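Local coordinates for zinc finger (CCCH type) motif-containing protein (Toxoplasma gondii, PDB 7NG2), which probably reads N6-methyladenosine marks in mRNA through the YTH domain making up this chain, coupling that reading to polyadenylation, at residues A[28-31]-A[35-38]; A[55-60]-A[101-106]; A[69-74]-A[146-151]. One frame throughout, in Å; residues are numbered along the deposited sequence. Where two conformers were deposited one is given.

Overall arrangement
All three contacts lie in the YTH domain and reach one mixed sheet. Interaction 1 comes first along the chain and links helix 24-33 to strand 35-36 at the sheet border. Interactions 2 and 3 then alternate in sequence. Interaction 2 spans strands 55-62 and 98-109, with strand 67-74 between them. Interaction 3 packs that middle strand against helix 137-149. Centres of 1 and 2 are about 11 Å apart, of 2 and 3 about 6 Å, and of 1 and 3 about 15 Å. Interactions 1 and 2 meet through Ser30 and Trp102, 2 and 3 through Lys104 and Arg150. The two helices pack on opposite faces: Phe60 and Trp102 on one, Phe71 and Leu103 on the other.

Interaction 1 (A[28-31]-A[35-38]); sequences YTSI and VWAT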
loop_
_atom_site.group_PDB
_atom_site.type_symbol
_atom_site.label_atom_id
_atom_site.label_comp_id
_atom_site.label_asym_id
_atom_site.label_seq_id
_atom_site.Cartn_x
_atom_site.Cartn_y
_atom_site.Cartn_z
ATOM N N TYR A 28 2.454 2.564 -12.100
ATOM C CA TYR A 28 2.358 1.696 -13.269
ATOM C C TYR A 28 3.452 0.638 -13.250
ATOM O O TYR A 28 3.189 -0.542 -13.508
ATOM C CB TYR A 28 2.437 2.521 -14.554
ATOM C CG TYR A 28 1.350 3.559 -14.690
ATOM C CD1 TYR A 28 0.091 3.362 -14.138
ATOM C CD2 TYR A 28 1.589 4.747 -15.372
ATOM C CE1 TYR A 28 -0.904 4.319 -14.267
ATOM C CE2 TYR A 28 0.604 5.708 -15.504
ATOM C CZ TYR A 28 -0.639 5.490 -14.949
ATOM O OH TYR A 28 -1.618 6.448 -15.078
ATOM N N THR A 29 4.681 1.039 -12.927
ATOM C CA THR A 29 5.774 0.080 -12.814
ATOM C C THR A 29 5.489 -0.953 -11.731
ATOM O O THR A 29 5.766 -2.146 -11.905
ATOM C CB THR A 29 7.074 0.832 -12.529
ATOM O OG1 THR A 29 7.380 1.675 -13.648
ATOM C CG2 THR A 29 8.218 -0.132 -12.301
ATOM N N SER A 30 4.927 -0.511 -10.605
ATOM C CA SER A 30 4.604 -1.422 -9.512
ATOM C C SER A 30 3.582 -2.467 -9.945
ATOM O O SER A 30 3.724 -3.655 -9.624
ATOM C CB SER A 30 4.080 -0.615 -8.325
ATOM O OG SER A 30 3.814 -1.452 -7.210
ATOM N N ILE A 31 2.559 -2.046 -10.691
ATOM C CA ILE A 31 1.552 -2.979 -11.185
ATOM C C ILE A 31 2.164 -3.921 -12.217
ATOM O O ILE A 31 1.888 -5.127 -12.224
ATOM C CB ILE A 31 0.350 -2.199 -11.757
ATOM C CG1 ILE A 31 -0.382 -1.455 -10.639
ATOM C CG2 ILE A 31 -0.607 -3.128 -12.485
ATOM C CD1 ILE A 31 -1.308 -0.374 -11.155
ATOM N N VAL A 35 6.251 -4.812 -7.606
ATOM C CA VAL A 35 7.425 -4.373 -6.863
ATOM C C VAL A 35 7.161 -2.992 -6.278
ATOM O O VAL A 35 6.437 -2.177 -6.858
ATOM C CB VAL A 35 8.679 -4.393 -7.776
ATOM C CG1 VAL A 35 8.509 -3.434 -8.958
ATOM C CG2 VAL A 35 9.951 -4.087 -6.988
ATOM N N TRP A 36 7.772 -2.725 -5.127
ATOM C CA TRP A 36 7.746 -1.397 -4.527
ATOM C C TRP A 36 9.039 -1.190 -3.749
ATOM O O TRP A 36 9.762 -2.142 -3.454
ATOM C CB TRP A 36 6.523 -1.211 -3.605
ATOM C CG TRP A 36 6.258 0.225 -3.295
ATOM C CD1 TRP A 36 6.337 0.828 -2.078
ATOM C CD2 TRP A 36 5.873 1.242 -4.228
ATOM N NE1 TRP A 36 6.027 2.164 -2.192
ATOM C CE2 TRP A 36 5.746 2.444 -3.505
ATOM C CE3 TRP A 36 5.644 1.255 -5.609
ATOM C CZ2 TRP A 36 5.380 3.650 -4.112
ATOM C CZ3 TRP A 36 5.286 2.453 -6.214
ATOM C CH2 TRP A 36 5.156 3.634 -5.463
ATOM N N ALA A 37 9.314 0.068 -3.408
ATOM C CA ALA A 37 10.369 0.399 -2.462
ATOM C C ALA A 37 9.938 1.649 -1.718
ATOM O O ALA A 37 9.186 2.473 -2.246
ATOM C CB ALA A 37 11.733 0.613 -3.143
ATOM N N THR A 38 10.430 1.803 -0.494
ATOM C CA THR A 38 10.051 2.943 0.326
ATOM C C THR A 38 11.279 3.447 1.078
ATOM O O THR A 38 12.383 2.912 0.941
ATOM C CB THR A 38 8.848 2.588 1.217
ATOM O OG1 THR A 38 8.350 3.762 1.866
ATOM C CG2 THR A 38 9.239 1.569 2.263
#
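Thr29 and Ser30 of helix 24-33 meet Val35 and Trp36 where the helix gives way to strand 35-36. This is a tight helix-to-strand connection of the YTH domain, at the outer strand of its sheet. Thr29 contributes mainly its backbone: its O lies 4.2 Å from Val35 CG1. Its own hydroxyl turns back along the helix and is hydrogen-bonded to the carbonyl O of Ser25.

Ser30 carries most of the contact. Its carbonyl O accepts a weak hydrogen bond from Val35 N, at 3.4 Å. Its hydroxyl makes the stronger link, with OG donating to Val35 O at 2.7 Å. Ser30 OG stands opposite the backbone N (chi1 -177°), which points it across to the strand. It approaches Val35 O from above the carbonyl plane, 37° out of it. Ser30 CA lies 3.3 Å from the same oxygen in a CH...O contact, so Val35 O is approached by both the backbone and the side chain of one residue. OG is also hydrogen-bonded to NE1 of Trp102, which fixes the hydroxyl between two strands.

The next strand residue, Trp36, extends its ring back toward Ser30 of the helix. Trp36 also meets Trp87 edge-to-face, and probably forms one wall of the methyladenine cage, as in related YTH domains. An isopropyl alcohol bound about 4 Å from its side chain is probably crystallisation solvent, but may mark a pocket. Ser30 OG meets the Trp36 ring obliquely, 3.6 Å from CE3.

Interaction 2 (A[55-60]-A[101-106]); sequences HVLLLF and MWLKQC
Phe60 and Trp102 form an offset stack. The Phe60 ring and the six-membered ring of Trp102 have centroids 4.3 Å apart and planes tilted by 21°. Trp102 CZ2 lies over the centre of the Phe60 face. The closest approach is Trp102 CH2 to Phe60 CG, 3.4 Å. In return, Phe60 CE1 sits over one face of the indole, offset toward its rim. Both side chains place CG opposite the carbonyl carbon (chi1 -74° in Phe60, -82° in Trp102), and this brings the rings together from strands that are not neighbours.

A second, lighter contact joins the methyls Leu57 CD1 and Leu103 CD1, 4.2 Å apart. It lies on the other face of the sheet. The two backbones stay well separated, with Leu57 CA and Leu103 CA 9.3 Å apart, because strand 67-74 runs between them. On the side of the stack this middle strand has Gly70 and Gly72, which place no side chain there.

Further out, Ile27 of helix 24-33 touches both stacked rings, and Ile31 adds to the packing on Trp102. Trp36 meets Phe60 edge-to-face. Leu103 and Lys104 both face Phe71, forming a classic beta bulge in strand 98-109. The contact belongs to the central sheet of the YTH domain, where an aromatic stack packs beneath helix 24-33.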
loop_
_atom_site.group_PDB
_atom_site.type_symbol
_atom_site.label_atom_id
_atom_site.label_comp_id
_atom_site.label_asym_id
_atom_site.label_seq_id
_atom_site.Cartn_x
_atom_site.Cartn_y
_atom_site.Cartn_z
ATOM N N HIS A 55 -1.039 -10.840 7.034
ATOM C CA HIS A 55 -1.135 -10.032 5.816
ATOM C C HIS A 55 -0.784 -8.587 6.105
ATOM O O HIS A 55 -1.370 -7.977 7.005
ATOM C CB HIS A 55 -2.554 -10.036 5.248
ATOM C CG HIS A 55 -3.078 -11.396 4.935
ATOM N ND1 HIS A 55 -2.563 -12.170 3.922
ATOM C CD2 HIS A 55 -4.080 -12.114 5.492
ATOM C CE1 HIS A 55 -3.219 -13.316 3.872
ATOM N NE2 HIS A 55 -4.150 -13.303 4.812
ATOM N N VAL A 56 0.143 -8.040 5.321
ATOM C CA VAL A 56 0.434 -6.611 5.328
ATOM C C VAL A 56 -0.135 -6.010 4.051
ATOM O O VAL A 56 0.297 -6.354 2.944
ATOM C CB VAL A 56 1.941 -6.346 5.457
ATOM C CG1 VAL A 56 2.236 -4.870 5.289
ATOM C CG2 VAL A 56 2.446 -6.856 6.799
ATOM N N LEU A 57 -1.112 -5.113 4.207
ATOM C CA LEU A 57 -1.793 -4.477 3.090
ATOM C C LEU A 57 -1.265 -3.065 2.886
ATOM O O LEU A 57 -1.035 -2.328 3.853
ATOM C CB LEU A 57 -3.305 -4.424 3.326
ATOM C CG LEU A 57 -4.086 -5.743 3.288
ATOM C CD1 LEU A 57 -3.696 -6.598 2.089
ATOM C CD2 LEU A 57 -3.963 -6.536 4.578
ATOM N N LEU A 58 -1.028 -2.733 1.620
ATOM C CA LEU A 58 -0.508 -1.439 1.201
ATOM C C LEU A 58 -1.581 -0.764 0.362
ATOM O O LEU A 58 -2.013 -1.312 -0.651
ATOM C CB LEU A 58 0.767 -1.632 0.386
ATOM C CG LEU A 58 1.819 -2.497 1.080
ATOM C CD1 LEU A 58 2.957 -2.713 0.121
ATOM C CD2 LEU A 58 2.331 -1.877 2.373
ATOM N N LEU A 59 -2.002 0.423 0.787
ATOM C CA LEU A 59 -3.105 1.154 0.163
ATOM C C LEU A 59 -2.483 2.328 -0.581
ATOM O O LEU A 59 -1.952 3.251 0.048
ATOM C CB LEU A 59 -4.082 1.640 1.235
ATOM C CG LEU A 59 -5.016 0.579 1.855
ATOM C CD1 LEU A 59 -4.291 -0.586 2.551
ATOM C CD2 LEU A 59 -6.009 1.239 2.814
ATOM N N PHE A 60 -2.527 2.279 -1.910
ATOM C CA PHE A 60 -1.735 3.189 -2.735
ATOM C C PHE A 60 -2.497 4.466 -3.055
ATOM O O PHE A 60 -3.644 4.414 -3.510
ATOM C CB PHE A 60 -1.343 2.497 -4.031
ATOM C CG PHE A 60 -0.257 1.469 -3.860
ATOM C CD1 PHE A 60 -0.568 0.155 -3.542
ATOM C CD2 PHE A 60 1.079 1.818 -4.013
ATOM C CE1 PHE A 60 0.424 -0.802 -3.394
ATOM C CE2 PHE A 60 2.077 0.864 -3.858
ATOM C CZ PHE A 60 1.744 -0.442 -3.542
ATOM N N MET A 101 1.884 -7.837 -4.399
ATOM C CA MET A 101 0.835 -8.422 -5.222
ATOM C C MET A 101 -0.323 -7.433 -5.211
ATOM O O MET A 101 -0.964 -7.240 -4.174
ATOM C CB MET A 101 0.410 -9.770 -4.642
ATOM C CG MET A 101 -0.822 -10.396 -5.288
ATOM S SD MET A 101 -1.307 -11.977 -4.549
ATOM C CE MET A 101 0.062 -13.029 -5.025
ATOM N N TRP A 102 -0.581 -6.791 -6.347
ATOM C CA TRP A 102 -1.728 -5.901 -6.418
ATOM C C TRP A 102 -3.008 -6.724 -6.351
ATOM O O TRP A 102 -3.149 -7.737 -7.045
ATOM C CB TRP A 102 -1.670 -5.043 -7.683
ATOM C CG TRP A 102 -0.767 -3.849 -7.517
ATOM C CD1 TRP A 102 0.605 -3.844 -7.510
ATOM C CD2 TRP A 102 -1.172 -2.489 -7.321
ATOM N NE1 TRP A 102 1.069 -2.568 -7.318
ATOM C CE2 TRP A 102 0.003 -1.715 -7.203
ATOM C CE3 TRP A 102 -2.413 -1.849 -7.230
ATOM C CZ2 TRP A 102 -0.027 -0.336 -7.013
ATOM C CZ3 TRP A 102 -2.438 -0.477 -7.044
ATOM C CH2 TRP A 102 -1.252 0.262 -6.933
ATOM N N LEU A 103 -3.920 -6.315 -5.472
ATOM C CA LEU A 103 -5.158 -7.037 -5.234
ATOM C C LEU A 103 -6.389 -6.293 -5.717
ATOM O O LEU A 103 -7.461 -6.899 -5.832
ATOM C CB LEU A 103 -5.305 -7.343 -3.735
ATOM C CG LEU A 103 -4.193 -8.255 -3.206
ATOM C CD1 LEU A 103 -4.231 -8.366 -1.684
ATOM C CD2 LEU A 103 -4.294 -9.635 -3.854
ATOM N N LYS A 104 -6.269 -4.992 -5.982
ATOM C CA LYS A 104 -7.351 -4.226 -6.585
ATOM C C LYS A 104 -6.744 -2.992 -7.231
ATOM O O LYS A 104 -5.838 -2.382 -6.665
ATOM C CB LYS A 104 -8.371 -3.772 -5.534
ATOM C CG LYS A 104 -9.588 -3.051 -6.102
ATOM C CD LYS A 104 -10.436 -3.974 -6.965
ATOM C CE LYS A 104 -11.720 -3.311 -7.433
ATOM N NZ LYS A 104 -12.652 -4.320 -8.037
ATOM N N GLN A 105 -7.224 -2.667 -8.427
ATOM C CA GLN A 105 -7.024 -1.363 -9.048
ATOM C C GLN A 105 -8.390 -0.700 -9.142
ATOM O O GLN A 105 -9.340 -1.304 -9.646
ATOM C CB GLN A 105 -6.449 -1.513 -10.454
ATOM C CG GLN A 105 -5.065 -2.128 -10.494
ATOM C CD GLN A 105 -4.577 -2.376 -11.906
ATOM O OE1 GLN A 105 -4.543 -1.466 -12.732
ATOM N NE2 GLN A 105 -4.184 -3.609 -12.184
ATOM N N CYS A 106 -8.497 0.535 -8.664
ATOM C CA CYS A 106 -9.801 1.178 -8.602
ATOM C C CYS A 106 -9.587 2.680 -8.562
ATOM O O CYS A 106 -8.456 3.173 -8.564
ATOM C CB CYS A 106 -10.551 0.778 -7.328
ATOM S SG CYS A 106 -9.674 1.182 -5.795
#

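Interaction 3 (A[69-74]-A[146-151]); sequences QGFGRM and WMSQRP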
loop_
_atom_site.group_PDB
_atom_site.type_symbol
_atom_site.label_atom_id
_atom_site.label_comp_id
_atom_site.label_asym_id
_atom_site.label_seq_id
_atom_site.Cartn_x
_atom_site.Cartn_y
_atom_site.Cartn_z
ATOM N N GLN A 69 -5.717 4.451 -5.550
ATOM C CA GLN A 69 -5.719 3.755 -6.827
ATOM C C GLN A 69 -5.836 2.245 -6.668
ATOM O O GLN A 69 -5.945 1.538 -7.676
ATOM C CB GLN A 69 -4.463 4.102 -7.644
ATOM C CG GLN A 69 -4.420 5.538 -8.154
ATOM C CD GLN A 69 -4.130 6.531 -7.048
ATOM O OE1 GLN A 69 -3.121 6.420 -6.360
ATOM N NE2 GLN A 69 -5.022 7.499 -6.866
ATOM N N GLY A 70 -5.838 1.747 -5.445
ATOM C CA GLY A 70 -5.973 0.329 -5.209
ATOM C C GLY A 70 -5.172 -0.081 -3.994
ATOM O O GLY A 70 -4.721 0.741 -3.205
ATOM N N PHE A 71 -5.004 -1.393 -3.853
ATOM C CA PHE A 71 -4.253 -1.911 -2.723
ATOM C C PHE A 71 -3.596 -3.227 -3.104
ATOM O O PHE A 71 -3.988 -3.888 -4.069
ATOM C CB PHE A 71 -5.095 -2.037 -1.436
ATOM C CG PHE A 71 -6.178 -3.088 -1.487
ATOM C CD1 PHE A 71 -7.437 -2.770 -1.966
ATOM C CD2 PHE A 71 -5.955 -4.375 -1.012
ATOM C CE1 PHE A 71 -8.453 -3.722 -1.993
ATOM C CE2 PHE A 71 -6.960 -5.320 -1.036
ATOM C CZ PHE A 71 -8.214 -4.995 -1.528
ATOM N N GLY A 72 -2.563 -3.575 -2.341
ATOM C CA GLY A 72 -1.835 -4.803 -2.581
ATOM C C GLY A 72 -1.329 -5.398 -1.287
ATOM O O GLY A 72 -1.439 -4.797 -0.217
ATOM N N ARG A 73 -0.804 -6.616 -1.386
ATOM C CA ARG A 73 -0.210 -7.313 -0.255
ATOM C C ARG A 73 1.306 -7.308 -0.405
ATOM O O ARG A 73 1.833 -7.583 -1.490
ATOM C CB ARG A 73 -0.714 -8.759 -0.198
ATOM C CG ARG A 73 -0.209 -9.540 1.006
ATOM C CD ARG A 73 -0.670 -10.987 0.957
ATOM N NE ARG A 73 -0.350 -11.715 2.183
ATOM C CZ ARG A 73 0.804 -12.339 2.409
ATOM N NH1 ARG A 73 1.757 -12.324 1.491
ATOM N NH2 ARG A 73 0.994 -13.001 3.553
ATOM N N MET A 74 2.003 -6.966 0.673
ATOM C CA MET A 74 3.451 -7.117 0.700
ATOM C C MET A 74 3.792 -8.603 0.701
ATOM O O MET A 74 3.314 -9.360 1.547
ATOM C CB MET A 74 3.993 -6.456 1.961
ATOM C CG MET A 74 5.497 -6.462 2.095
ATOM S SD MET A 74 5.965 -5.573 3.581
ATOM C CE MET A 74 7.746 -5.672 3.486
ATOM N N TRP A 146 -14.365 -1.370 0.601
ATOM C CA TRP A 146 -14.976 -0.381 -0.282
ATOM C C TRP A 146 -14.243 -0.295 -1.620
ATOM O O TRP A 146 -14.879 -0.173 -2.675
ATOM C CB TRP A 146 -15.055 0.979 0.409
ATOM C CG TRP A 146 -16.017 0.975 1.557
ATOM C CD1 TRP A 146 -17.203 0.281 1.645
ATOM C CD2 TRP A 146 -15.887 1.696 2.788
ATOM N NE1 TRP A 146 -17.811 0.533 2.854
ATOM C CE2 TRP A 146 -17.023 1.396 3.573
ATOM C CE3 TRP A 146 -14.917 2.561 3.309
ATOM C CZ2 TRP A 146 -17.216 1.935 4.842
ATOM C CZ3 TRP A 146 -15.114 3.096 4.573
ATOM C CH2 TRP A 146 -16.251 2.777 5.325
ATOM N N MET A 147 -12.907 -0.378 -1.602
ATOM C CA MET A 147 -12.159 -0.418 -2.860
ATOM C C MET A 147 -12.517 -1.660 -3.666
ATOM O O MET A 147 -12.727 -1.585 -4.885
ATOM C CB MET A 147 -10.650 -0.375 -2.599
ATOM C CG MET A 147 -10.128 0.996 -2.217
ATOM S SD MET A 147 -8.330 1.117 -2.316
ATOM C CE MET A 147 -7.867 1.088 -0.604
ATOM N N SER A 148 -12.578 -2.817 -3.004
ATOM C CA SER A 148 -12.853 -4.054 -3.723
ATOM C C SER A 148 -14.213 -4.019 -4.406
ATOM O O SER A 148 -14.376 -4.607 -5.482
ATOM C CB SER A 148 -12.748 -5.248 -2.780
ATOM O OG SER A 148 -11.419 -5.405 -2.336
ATOM N N GLN A 149 -15.190 -3.306 -3.818
ATOM C CA GLN A 149 -16.536 -3.231 -4.393
ATOM C C GLN A 149 -16.597 -2.361 -5.641
ATOM O O GLN A 149 -17.544 -2.492 -6.425
ATOM C CB GLN A 149 -17.528 -2.655 -3.380
ATOM C CG GLN A 149 -17.684 -3.519 -2.174
ATOM C CD GLN A 149 -18.568 -2.906 -1.118
ATOM O OE1 GLN A 149 -18.925 -1.724 -1.174
ATOM N NE2 GLN A 149 -18.932 -3.710 -0.147
ATOM N N ARG A 150 -15.634 -1.461 -5.823
ATOM C CA ARG A 150 -15.609 -0.598 -6.987
ATOM C C ARG A 150 -15.292 -1.427 -8.226
ATOM O O ARG A 150 -14.716 -2.516 -8.126
ATOM C CB ARG A 150 -14.516 0.459 -6.818
ATOM C CG ARG A 150 -14.791 1.482 -5.730
ATOM C CD ARG A 150 -15.913 2.409 -6.140
ATOM N NE ARG A 150 -16.389 3.220 -5.026
ATOM C CZ ARG A 150 -16.202 4.531 -4.924
ATOM N NH1 ARG A 150 -15.543 5.188 -5.872
ATOM N NH2 ARG A 150 -16.678 5.185 -3.873
ATOM N N PRO A 151 -15.642 -0.931 -9.413
ATOM C CA PRO A 151 -15.193 -1.602 -10.636
ATOM C C PRO A 151 -13.675 -1.640 -10.689
ATOM O O PRO A 151 -12.990 -0.716 -10.246
ATOM C CB PRO A 151 -15.770 -0.731 -11.759
ATOM C CG PRO A 151 -16.876 0.044 -11.128
ATOM C CD PRO A 151 -16.481 0.246 -9.696
#
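Met147 packs against Gly70 and Phe71, and its own carbonyl O accepts a backbone hydrogen bond from Arg150 N at 3.1 Å. That bond closes a turn of the chain as helix 137-149 runs out. Close by, the carbonyl O atoms of Ser148 and Arg150 are both hydrogen-bonded to Lys104 NZ, which ties this end of the helix to strand 98-109, the neighbour of strand 67-74.

Across the contact itself the packing is mostly apolar. Phe71 CB points toward the helix, and the ring meets it with its edge. CG sits between the backbone N and the carbonyl carbon (chi1 68°), a crowded position. This torsion sets how the ring lies, with its CD1-CE1-CZ edge at Met147 and Ser148. Met147 SD lies 5.3 Å from the ring centroid and 79° off the ring normal. This is a Met-aromatic contact made at the edge, with SD 4.0 Å from Phe71 CD1. Met147 CB backs it up, 4.0 Å from Phe71 CE1. SD also lies 3.7 Å from Gly70 O. The bend at chi3 (-105°) then brings CE near Gly70 O and Phe71 CD1.

Further round the ring edge, Ser148 OG lies in the ring plane, 3.3 Å from Phe71 CZ. This holds for one of two conformers and so is less certain. That hydroxyl is hydrogen-bonded to Cys144 O, one turn back along the helix. Met147 also touches Leu59 and Cys106, so it spans three strands. This is helix-on-sheet packing in the YTH domain: helix 137-149 lies on the face of the sheet that carries Phe71.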